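Side-chain contacts in aminoglycoside-O-phosphotransferase VIII (Streptomyces rimosus, PDB 4H05), which probably transfers a phosphate group from ATP to the 3'-hydroxyl of aminoglycoside antibiotics, so conferring resistance to them: residues L11-L14 with R15-P19; A102-P105 with R106-L110; R135-A138 with V139-P142; V258-E261 with K262-F265. One frame throughout, in Å; residues are numbered along the deposited sequence. Where two conformers were deposited one is given.

The four contacts follow one another along the chain, each a local one at an end of a helix. Contact 1 closes helix 6-17 beside the five-stranded antiparallel sheet, while contacts 2, 3 and 4 begin helices 109-124, 137-150 and 260-270. The centre of contact 1 is about 45 Å from that of contact 4, on the opposite side of the chain's centre; that of contact 2 is about 27 Å from contact 4 and 35 Å from contact 3. Only contacts 3 and 4 touch, Leu137 CD2 lying 3.5 Å from Phe265 CE2. This spread agrees with the two-lobed build of the kinase-like phosphotransferases, a sheet-rich N-terminal lobe and a largely helical C-terminal one.

Contact 1. Residues L11-L14 with R15-P19; sequences LRAL and RGRYP
With CG set opposite the carbonyl carbon in both residues, Leu14 (chi1 -75°) and Arg17 send their side chains out on the same flank of the last turn of helix 6-17. The arginine chain then bends at chi3 (-145°), which carries its guanidinium back along the helix. NH1 of Arg17 comes to 3.3 Å from Leu14 CD2, and NH2 of Arg17 to 3.6 Å from Ala13 CB. One face of the guanidinium looks onto backbone, with Ala13 O 4.1 Å above its plane and displaced toward the rim.

The backbone shows the helix running out. Gly16 N bonds to Arg12 O at 3.1 Å and is nearly straight, whereas Arg17 N reaches Ala13 O at 3.1 Å with more bend at the hydrogen (136°). Leu14 O then receives weak bonds from Arg17 N and Tyr18 N, and the Tyr18 ring sets an edge against it, CD2 lying 3.1 Å from Leu14 O.

Leu14 is buried against Val47, Val49 and Val91 of the five-stranded sheet. Glu80, on strand 78-83, takes a salt bridge from Arg17 NH1 and a hydrogen bond with Tyr18 OH. The cationic group at the carboxyl end of a helix, paired with that glutamate, probably has its positive charge stabilised.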
loop_
_atom_site.group_PDB
_atom_site.type_symbol
_atom_site.label_atom_id
_atom_site.label_comp_id
_atom_site.label_asym_id
_atom_site.label_seq_id
_atom_site.Cartn_x
_atom_site.Cartn_y
_atom_site.Cartn_z
ATOM N N LEU A 11 -8.011 14.905 16.010
ATOM C CA LEU A 11 -6.779 14.691 16.771
ATOM C C LEU A 11 -6.938 14.887 18.290
ATOM O O LEU A 11 -6.390 14.097 19.096
ATOM C CB LEU A 11 -5.716 15.647 16.225
ATOM C CG LEU A 11 -5.253 15.053 14.873
ATOM C CD1 LEU A 11 -4.450 16.052 14.078
ATOM C CD2 LEU A 11 -4.414 13.781 15.211
ATOM N N ARG A 12 -7.656 15.939 18.709
ATOM C CA ARG A 12 -7.899 16.125 20.154
ATOM C C ARG A 12 -8.863 15.075 20.685
ATOM O O ARG A 12 -8.650 14.557 21.814
ATOM C CB ARG A 12 -8.419 17.534 20.494
ATOM C CG ARG A 12 -9.083 17.653 21.879
ATOM C CD ARG A 12 -9.855 18.960 21.943
ATOM N NE ARG A 12 -10.577 19.138 23.207
ATOM C CZ ARG A 12 -10.084 19.717 24.322
ATOM N NH1 ARG A 12 -8.824 20.178 24.388
ATOM N NH2 ARG A 12 -10.858 19.831 25.410
ATOM N N ALA A 13 -9.915 14.701 19.931
ATOM C CA ALA A 13 -10.735 13.616 20.535
ATOM C C ALA A 13 -9.867 12.319 20.615
ATOM O O ALA A 13 -9.883 11.601 21.611
ATOM C CB ALA A 13 -12.037 13.383 19.787
ATOM N N LEU A 14 -9.147 12.007 19.528
ATOM C CA LEU A 14 -8.197 10.866 19.569
ATOM C C LEU A 14 -7.299 10.915 20.782
ATOM O O LEU A 14 -7.136 9.940 21.459
ATOM C CB LEU A 14 -7.337 10.772 18.305
ATOM C CG LEU A 14 -8.139 10.219 17.137
ATOM C CD1 LEU A 14 -7.451 10.499 15.797
ATOM C CD2 LEU A 14 -8.476 8.718 17.342
ATOM N N ARG A 15 -6.726 12.082 21.075
ATOM C CA ARG A 15 -5.768 12.196 22.162
ATOM C C ARG A 15 -6.405 11.907 23.533
ATOM O O ARG A 15 -5.839 11.208 24.361
ATOM C CB ARG A 15 -5.147 13.587 22.080
ATOM C CG ARG A 15 -3.993 13.831 23.028
ATOM C CD ARG A 15 -3.302 15.150 22.661
ATOM N NE ARG A 15 -1.871 15.001 22.399
ATOM C CZ ARG A 15 -1.347 14.859 21.196
ATOM N NH1 ARG A 15 -2.099 14.801 20.091
ATOM N NH2 ARG A 15 -0.067 14.746 21.095
ATOM N N GLY A 16 -7.604 12.419 23.761
ATOM C CA GLY A 16 -8.394 12.006 24.988
ATOM C C GLY A 16 -8.791 10.507 25.091
ATOM O O GLY A 16 -8.987 9.963 26.185
ATOM N N ARG A 17 -8.888 9.797 23.977
ATOM C CA ARG A 17 -9.252 8.411 24.052
ATOM C C ARG A 17 -8.055 7.522 24.347
ATOM O O ARG A 17 -8.219 6.354 24.698
ATOM C CB ARG A 17 -9.841 7.944 22.709
ATOM C CG ARG A 17 -11.262 8.418 22.339
ATOM C CD ARG A 17 -11.753 7.701 21.056
ATOM N NE ARG A 17 -12.527 8.687 20.410
ATOM C CZ ARG A 17 -12.422 9.127 19.177
ATOM N NH1 ARG A 17 -11.636 8.585 18.307
ATOM N NH2 ARG A 17 -13.207 10.134 18.807
ATOM N N TYR A 18 -6.848 8.033 24.147
ATOM C CA TYR A 18 -5.605 7.267 24.418
ATOM C C TYR A 18 -4.733 8.004 25.476
ATOM O O TYR A 18 -3.645 8.370 25.201
ATOM C CB TYR A 18 -4.855 7.011 23.074
ATOM C CG TYR A 18 -5.786 6.250 22.202
ATOM C CD1 TYR A 18 -5.945 4.895 22.386
ATOM C CD2 TYR A 18 -6.632 6.897 21.328
ATOM C CE1 TYR A 18 -6.875 4.205 21.658
ATOM C CE2 TYR A 18 -7.578 6.208 20.601
ATOM C CZ TYR A 18 -7.706 4.872 20.784
ATOM O OH TYR A 18 -8.676 4.143 20.095
ATOM N N PRO A 19 -5.224 8.161 26.704
ATOM C CA PRO A 19 -4.487 8.967 27.668
ATOM C C PRO A 19 -3.280 8.239 28.091
ATOM O O PRO A 19 -3.277 6.999 28.111
ATOM C CB PRO A 19 -5.455 9.089 28.854
ATOM C CG PRO A 19 -6.285 7.837 28.788
ATOM C CD PRO A 19 -6.450 7.579 27.294
#

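Contact 2. Residues A102-P105 with R106-L110; sequences ARWP and REQRL
Trp104 O is gripped twice by one side chain: Arg109 NE donates to it at 3.0 Å, and Arg109 NH2 adds a weak bond at 3.2 Å. Neither is straight, the first having an N-H...O angle of 134°, as expected when two neighbouring donors of one guanidinium share an oxygen. The oxygen also sits 27° out of the guanidinium plane. With CG beside the backbone N (chi1 -63°) and the chain extended from CG to NE, Arg109 reaches the loop that precedes its own helix. Arg106 CA lies 3.6 Å above one face of the guanidinium, toward its rim, and at the edge Arg103 CG stands 3.5 Å from Arg109 NH2.

The backbone between these partners closes as a type I β-turn over Pro105-Gln108. Gln108 N bonds to Pro105 O at 2.6 Å, arriving from above the carbonyl plane, and Arg109 N makes a weak bond to the same oxygen. Gln108 CB is 3.3 Å from Pro105 O; the side chain lies beside the proline ring, pointing the same way, and its end comes near the indole of Trp104.

This turn ends the loop that runs from strand 98-99 to helix 109-124. Trp104 is anchored back to the strand through its NE1 bond to Pro99 O and also touches Cys203, while Arg109 packs on Trp237 and on Cys242 of helix 240-251.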
loop_
_atom_site.group_PDB
_atom_site.type_symbol
_atom_site.label_atom_id
_atom_site.label_comp_id
_atom_site.label_asym_id
_atom_site.label_seq_id
_atom_site.Cartn_x
_atom_site.Cartn_y
_atom_site.Cartn_z
ATOM N N ALA A 102 13.250 -0.494 5.464
ATOM C CA ALA A 102 14.421 -0.111 6.251
ATOM C C ALA A 102 15.647 -0.667 5.530
ATOM O O ALA A 102 15.513 -1.464 4.596
ATOM C CB ALA A 102 14.345 -0.646 7.672
ATOM N N ARG A 103 16.832 -0.209 5.940
ATOM C CA ARG A 103 18.085 -0.779 5.445
ATOM C C ARG A 103 18.313 -2.066 6.255
ATOM O O ARG A 103 18.581 -2.031 7.438
ATOM C CB ARG A 103 19.255 0.215 5.610
ATOM C CG ARG A 103 20.598 -0.283 5.031
ATOM C CD ARG A 103 21.798 0.706 5.084
ATOM N NE ARG A 103 21.958 1.480 6.326
ATOM C CZ ARG A 103 22.179 0.962 7.542
ATOM N NH1 ARG A 103 22.237 -0.352 7.739
ATOM N NH2 ARG A 103 22.314 1.769 8.591
ATOM N N TRP A 104 18.187 -3.201 5.613
ATOM C CA TRP A 104 18.313 -4.449 6.277
ATOM C C TRP A 104 19.766 -4.918 6.215
ATOM O O TRP A 104 20.475 -4.613 5.232
ATOM C CB TRP A 104 17.382 -5.468 5.604
ATOM C CG TRP A 104 15.965 -5.445 6.094
ATOM C CD1 TRP A 104 14.969 -4.533 5.735
ATOM C CD2 TRP A 104 15.326 -6.343 7.063
ATOM N NE1 TRP A 104 13.829 -4.759 6.426
ATOM C CE2 TRP A 104 13.965 -5.846 7.236
ATOM C CE3 TRP A 104 15.733 -7.464 7.785
ATOM C CZ2 TRP A 104 13.050 -6.474 8.078
ATOM C CZ3 TRP A 104 14.819 -8.098 8.616
ATOM C CH2 TRP A 104 13.498 -7.607 8.774
ATOM N N PRO A 105 20.216 -5.715 7.221
ATOM C CA PRO A 105 21.505 -6.374 7.075
ATOM C C PRO A 105 21.596 -7.068 5.735
ATOM O O PRO A 105 20.701 -7.810 5.344
ATOM C CB PRO A 105 21.525 -7.388 8.224
ATOM C CG PRO A 105 20.759 -6.699 9.276
ATOM C CD PRO A 105 19.620 -6.035 8.532
ATOM N N ARG A 106 22.693 -6.798 5.040
ATOM C CA ARG A 106 22.950 -7.321 3.719
ATOM C C ARG A 106 22.657 -8.803 3.570
ATOM O O ARG A 106 22.150 -9.254 2.569
ATOM C CB ARG A 106 24.406 -6.959 3.347
ATOM C CG ARG A 106 25.211 -8.050 2.676
ATOM C CD ARG A 106 26.724 -7.727 2.645
ATOM N NE ARG A 106 27.265 -8.205 1.373
ATOM C CZ ARG A 106 27.121 -7.548 0.223
ATOM N NH1 ARG A 106 26.503 -6.361 0.204
ATOM N NH2 ARG A 106 27.623 -8.066 -0.903
ATOM N N GLU A 107 22.961 -9.580 4.596
ATOM C CA GLU A 107 22.803 -11.022 4.519
ATOM C C GLU A 107 21.358 -11.362 4.681
ATOM O O GLU A 107 21.043 -12.536 4.772
ATOM C CB GLU A 107 23.542 -11.755 5.659
ATOM C CG GLU A 107 24.679 -11.004 6.342
ATOM C CD GLU A 107 24.205 -9.945 7.332
ATOM O OE1 GLU A 107 23.898 -8.842 6.824
ATOM O OE2 GLU A 107 24.152 -10.188 8.586
ATOM N N GLN A 108 20.480 -10.363 4.849
ATOM C CA GLN A 108 19.053 -10.672 5.022
ATOM C C GLN A 108 18.220 -10.144 3.829
ATOM O O GLN A 108 17.101 -10.579 3.594
ATOM C CB GLN A 108 18.559 -10.146 6.389
ATOM C CG GLN A 108 18.840 -11.056 7.571
ATOM C CD GLN A 108 18.180 -10.553 8.861
ATOM O OE1 GLN A 108 17.582 -11.316 9.607
ATOM N NE2 GLN A 108 18.293 -9.273 9.121
ATOM N N ARG A 109 18.815 -9.274 3.021
ATOM C CA ARG A 109 18.119 -8.679 1.898
ATOM C C ARG A 109 17.410 -9.658 0.967
ATOM O O ARG A 109 16.260 -9.424 0.639
ATOM C CB ARG A 109 19.062 -7.776 1.126
ATOM C CG ARG A 109 19.491 -6.660 2.039
ATOM C CD ARG A 109 20.537 -5.785 1.410
ATOM N NE ARG A 109 20.789 -4.676 2.299
ATOM C CZ ARG A 109 21.770 -3.809 2.123
ATOM N NH1 ARG A 109 22.580 -3.906 1.081
ATOM N NH2 ARG A 109 21.940 -2.847 2.991
ATOM N N LEU A 110 18.050 -10.761 0.601
ATOM C CA LEU A 110 17.393 -11.776 -0.229
ATOM C C LEU A 110 16.232 -12.381 0.497
ATOM O O LEU A 110 15.184 -12.581 -0.086
ATOM C CB LEU A 110 18.376 -12.875 -0.666
ATOM C CG LEU A 110 19.257 -12.491 -1.872
ATOM C CD1 LEU A 110 20.712 -12.835 -1.632
ATOM C CD2 LEU A 110 18.791 -13.164 -3.146
#

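Contact 3. Residues R135-A138 with V139-P142; sequences RSLA and VTVP
An N-cap begins helix 137-150, with Ser136 in the capping position and Ser136 O serving the first turn. That oxygen accepts from Val139 N at 2.8 Å, well above the carbonyl plane, and from Thr140 N at 2.9 Å, in the plane, so one carbonyl meets two donors from different directions. Ser136 OG turns back to Asp134 OD1, and Leu137 N bonds to Glu182 OE1.

Thr140 ties this turn to the residue before the cap. Its OG1 occupies the position between backbone N and carbonyl carbon (chi1 55°), from where it hydrogen-bonds a water at 2.7 Å, and the water donates to Arg135 O. The methyl on the other branch, Thr140 CG2, lies over one face of the Arg135 guanidinium, 3.3 Å above its plane and toward the rim. Phe273 makes a cation-pi contact with the same arginine, whose side chain is about 7 Å from that of Asp190, the predicted proton acceptor.

Leu137 CD2 packs on Val141 CG2, facing helix 260-270. One residue on, the helix kinks where proline has no N-H to give: Pro142 CG rests 3.3 Å from Ala138 O.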
loop_
_atom_site.group_PDB
_atom_site.type_symbol
_atom_site.label_atom_id
_atom_site.label_comp_id
_atom_site.label_asym_id
_atom_site.label_seq_id
_atom_site.Cartn_x
_atom_site.Cartn_y
_atom_site.Cartn_z
ATOM N N ARG A 135 -10.942 -3.392 -6.828
ATOM C CA ARG A 135 -10.058 -2.380 -7.332
ATOM C C ARG A 135 -9.613 -2.659 -8.788
ATOM O O ARG A 135 -8.425 -2.444 -9.182
ATOM C CB ARG A 135 -8.832 -2.281 -6.408
ATOM C CG ARG A 135 -8.194 -0.880 -6.449
ATOM C CD ARG A 135 -6.676 -0.980 -6.695
ATOM N NE ARG A 135 -6.130 0.378 -6.798
ATOM C CZ ARG A 135 -4.931 0.697 -7.273
ATOM N NH1 ARG A 135 -4.076 -0.219 -7.687
ATOM N NH2 ARG A 135 -4.597 1.965 -7.361
ATOM N N SER A 136 -10.540 -3.157 -9.606
ATOM C CA SER A 136 -10.208 -3.518 -10.973
ATOM C C SER A 136 -10.121 -2.298 -11.860
ATOM O O SER A 136 -10.371 -1.183 -11.404
ATOM C CB SER A 136 -11.239 -4.487 -11.540
ATOM O OG SER A 136 -12.493 -3.914 -11.471
ATOM N N LEU A 137 -9.745 -2.507 -13.124
ATOM C CA LEU A 137 -9.645 -1.394 -14.109
ATOM C C LEU A 137 -10.944 -0.635 -14.310
ATOM O O LEU A 137 -10.887 0.621 -14.582
ATOM C CB LEU A 137 -9.204 -1.908 -15.456
ATOM C CG LEU A 137 -7.794 -2.526 -15.481
ATOM C CD1 LEU A 137 -7.622 -3.360 -16.739
ATOM C CD2 LEU A 137 -6.734 -1.446 -15.362
ATOM N N ALA A 138 -12.101 -1.321 -14.154
ATOM C CA ALA A 138 -13.423 -0.527 -14.123
ATOM C C ALA A 138 -13.465 0.508 -13.004
ATOM O O ALA A 138 -14.080 1.564 -13.134
ATOM C CB ALA A 138 -14.709 -1.410 -14.118
ATOM N N VAL A 139 -12.684 0.344 -11.963
ATOM C CA VAL A 139 -12.691 1.354 -10.882
ATOM C C VAL A 139 -11.514 2.287 -11.000
ATOM O O VAL A 139 -11.564 3.526 -10.705
ATOM C CB VAL A 139 -12.530 0.666 -9.482
ATOM C CG1 VAL A 139 -12.146 1.645 -8.407
ATOM C CG2 VAL A 139 -13.759 -0.058 -9.068
ATOM N N THR A 140 -10.384 1.683 -11.309
ATOM C CA THR A 140 -9.146 2.423 -11.184
ATOM C C THR A 140 -8.946 3.373 -12.348
ATOM O O THR A 140 -8.341 4.422 -12.177
ATOM C CB THR A 140 -7.909 1.525 -11.032
ATOM O OG1 THR A 140 -7.832 0.590 -12.113
ATOM C CG2 THR A 140 -7.875 0.809 -9.671
ATOM N N VAL A 141 -9.415 3.028 -13.538
ATOM C CA VAL A 141 -9.174 3.912 -14.695
ATOM C C VAL A 141 -10.024 5.210 -14.544
ATOM O O VAL A 141 -9.477 6.330 -14.495
ATOM C CB VAL A 141 -9.318 3.191 -16.058
ATOM C CG1 VAL A 141 -9.112 4.198 -17.189
ATOM C CG2 VAL A 141 -8.374 2.029 -16.214
ATOM N N PRO A 142 -11.350 5.068 -14.350
ATOM C CA PRO A 142 -12.054 6.281 -13.924
ATOM C C PRO A 142 -11.410 7.044 -12.747
ATOM O O PRO A 142 -11.446 8.273 -12.749
ATOM C CB PRO A 142 -13.427 5.755 -13.501
ATOM C CG PRO A 142 -13.689 4.567 -14.379
ATOM C CD PRO A 142 -12.286 3.941 -14.582
HETATM O O HOH W 1 -7.046 -1.943 -11.565
#

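Contact 4. Residues V258-E261 with K262-F265; sequences VSEE and KLAF
The Glu261 carboxylate takes a bond at one edge, where Ser259 OG donates to OE2 on the lone pair away from the other oxygen; the same hydroxyl oxygen accepts from Lys262 N at 2.8 Å. The other flat group, the Phe265 ring, leads away from this turn to pack on Leu174, Thr177 and Pro179. Ser259 is the N-cap of helix 260-270, and the bond from Lys262 N is the capping bond; the bond to Glu261 gives the hydroxyl proton an acceptor. The capping bond is almost straight (176° at the hydrogen), so the Lys262 N-H points almost directly at OG.

Regular helical bonding follows. Leu263 N donates to Ser259 O at 3.1 Å, Ala264 N to Glu260 O at 2.9 Å, and Phe265 N to Glu261 O at 2.9 Å. A carboxylate in this first turn lies near the helix's amino end, which would probably steady its negative charge.

Lys262 starts beside the cap, its CB 3.5 Å from Ser259 OG. The chain, extended beyond CG, then carries NZ away to salt bridges with Asp218 and Asp181, so the helix start is tied to that acidic pair. Leu263 is buried against His220 and Leu223 of helix 220-230, and Val258 also touches His220. The Val258 and Leu263 side chains cross at about a right angle, with Val258 CG1 4.1 Å from Leu263 CD2.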
loop_
_atom_site.group_PDB
_atom_site.type_symbol
_atom_site.label_atom_id
_atom_site.label_comp_id
_atom_site.label_asym_id
_atom_site.label_seq_id
_atom_site.Cartn_x
_atom_site.Cartn_y
_atom_site.Cartn_z
ATOM N N VAL A 258 5.079 -13.810 -16.168
ATOM C CA VAL A 258 5.047 -12.426 -15.737
ATOM C C VAL A 258 5.225 -11.496 -16.910
ATOM O O VAL A 258 6.234 -11.574 -17.547
ATOM C CB VAL A 258 6.075 -12.095 -14.656
ATOM C CG1 VAL A 258 5.851 -10.666 -14.163
ATOM C CG2 VAL A 258 5.993 -13.085 -13.476
ATOM N N SER A 259 4.228 -10.656 -17.237
ATOM C CA SER A 259 4.280 -9.754 -18.437
ATOM C C SER A 259 4.909 -8.361 -18.203
ATOM O O SER A 259 4.413 -7.569 -17.392
ATOM C CB SER A 259 2.879 -9.529 -19.022
ATOM O OG SER A 259 2.764 -8.184 -19.539
ATOM N N GLU A 260 5.963 -8.034 -18.941
ATOM C CA GLU A 260 6.614 -6.779 -18.727
ATOM C C GLU A 260 5.664 -5.605 -19.180
ATOM O O GLU A 260 5.721 -4.522 -18.612
ATOM C CB GLU A 260 7.954 -6.822 -19.524
ATOM C CG GLU A 260 9.252 -6.532 -18.752
ATOM C CD GLU A 260 9.755 -7.664 -17.885
ATOM O OE1 GLU A 260 9.689 -8.846 -18.304
ATOM O OE2 GLU A 260 10.263 -7.361 -16.777
ATOM N N GLU A 261 4.758 -5.858 -20.113
ATOM C CA GLU A 261 3.814 -4.840 -20.572
ATOM C C GLU A 261 2.786 -4.482 -19.454
ATOM O O GLU A 261 2.496 -3.292 -19.226
ATOM C CB GLU A 261 3.078 -5.281 -21.840
ATOM C CG GLU A 261 3.963 -5.586 -23.086
ATOM C CD GLU A 261 4.520 -7.055 -23.206
ATOM O OE1 GLU A 261 5.062 -7.344 -24.297
ATOM O OE2 GLU A 261 4.461 -7.921 -22.259
ATOM N N LYS A 262 2.254 -5.496 -18.782
ATOM C CA LYS A 262 1.348 -5.312 -17.583
ATOM C C LYS A 262 2.112 -4.584 -16.466
ATOM O O LYS A 262 1.659 -3.652 -15.827
ATOM C CB LYS A 262 0.762 -6.658 -17.132
ATOM C CG LYS A 262 -0.351 -7.218 -18.035
ATOM C CD LYS A 262 -0.753 -8.621 -17.624
ATOM C CE LYS A 262 -2.180 -9.052 -18.005
ATOM N NZ LYS A 262 -2.653 -10.315 -17.297
ATOM N N LEU A 263 3.339 -4.933 -16.253
ATOM C CA LEU A 263 4.072 -4.194 -15.211
ATOM C C LEU A 263 4.181 -2.740 -15.597
ATOM O O LEU A 263 4.044 -1.820 -14.765
ATOM C CB LEU A 263 5.481 -4.760 -15.056
ATOM C CG LEU A 263 5.867 -5.928 -14.169
ATOM C CD1 LEU A 263 4.704 -6.717 -13.658
ATOM C CD2 LEU A 263 7.023 -6.774 -14.741
ATOM N N ALA A 264 4.537 -2.502 -16.847
ATOM C CA ALA A 264 4.652 -1.125 -17.321
ATOM C C ALA A 264 3.335 -0.379 -17.107
ATOM O O ALA A 264 3.337 0.724 -16.549
ATOM C CB ALA A 264 5.161 -1.058 -18.759
ATOM N N PHE A 265 2.229 -1.061 -17.395
ATOM C CA PHE A 265 0.924 -0.475 -17.279
ATOM C C PHE A 265 0.604 -0.186 -15.838
ATOM O O PHE A 265 0.148 0.881 -15.533
ATOM C CB PHE A 265 -0.178 -1.343 -17.853
ATOM C CG PHE A 265 -1.534 -0.712 -17.684
ATOM C CD1 PHE A 265 -1.961 0.279 -18.541
ATOM C CD2 PHE A 265 -2.333 -1.041 -16.613
ATOM C CE1 PHE A 265 -3.170 0.899 -18.368
ATOM C CE2 PHE A 265 -3.554 -0.464 -16.428
ATOM C CZ PHE A 265 -3.985 0.532 -17.297
#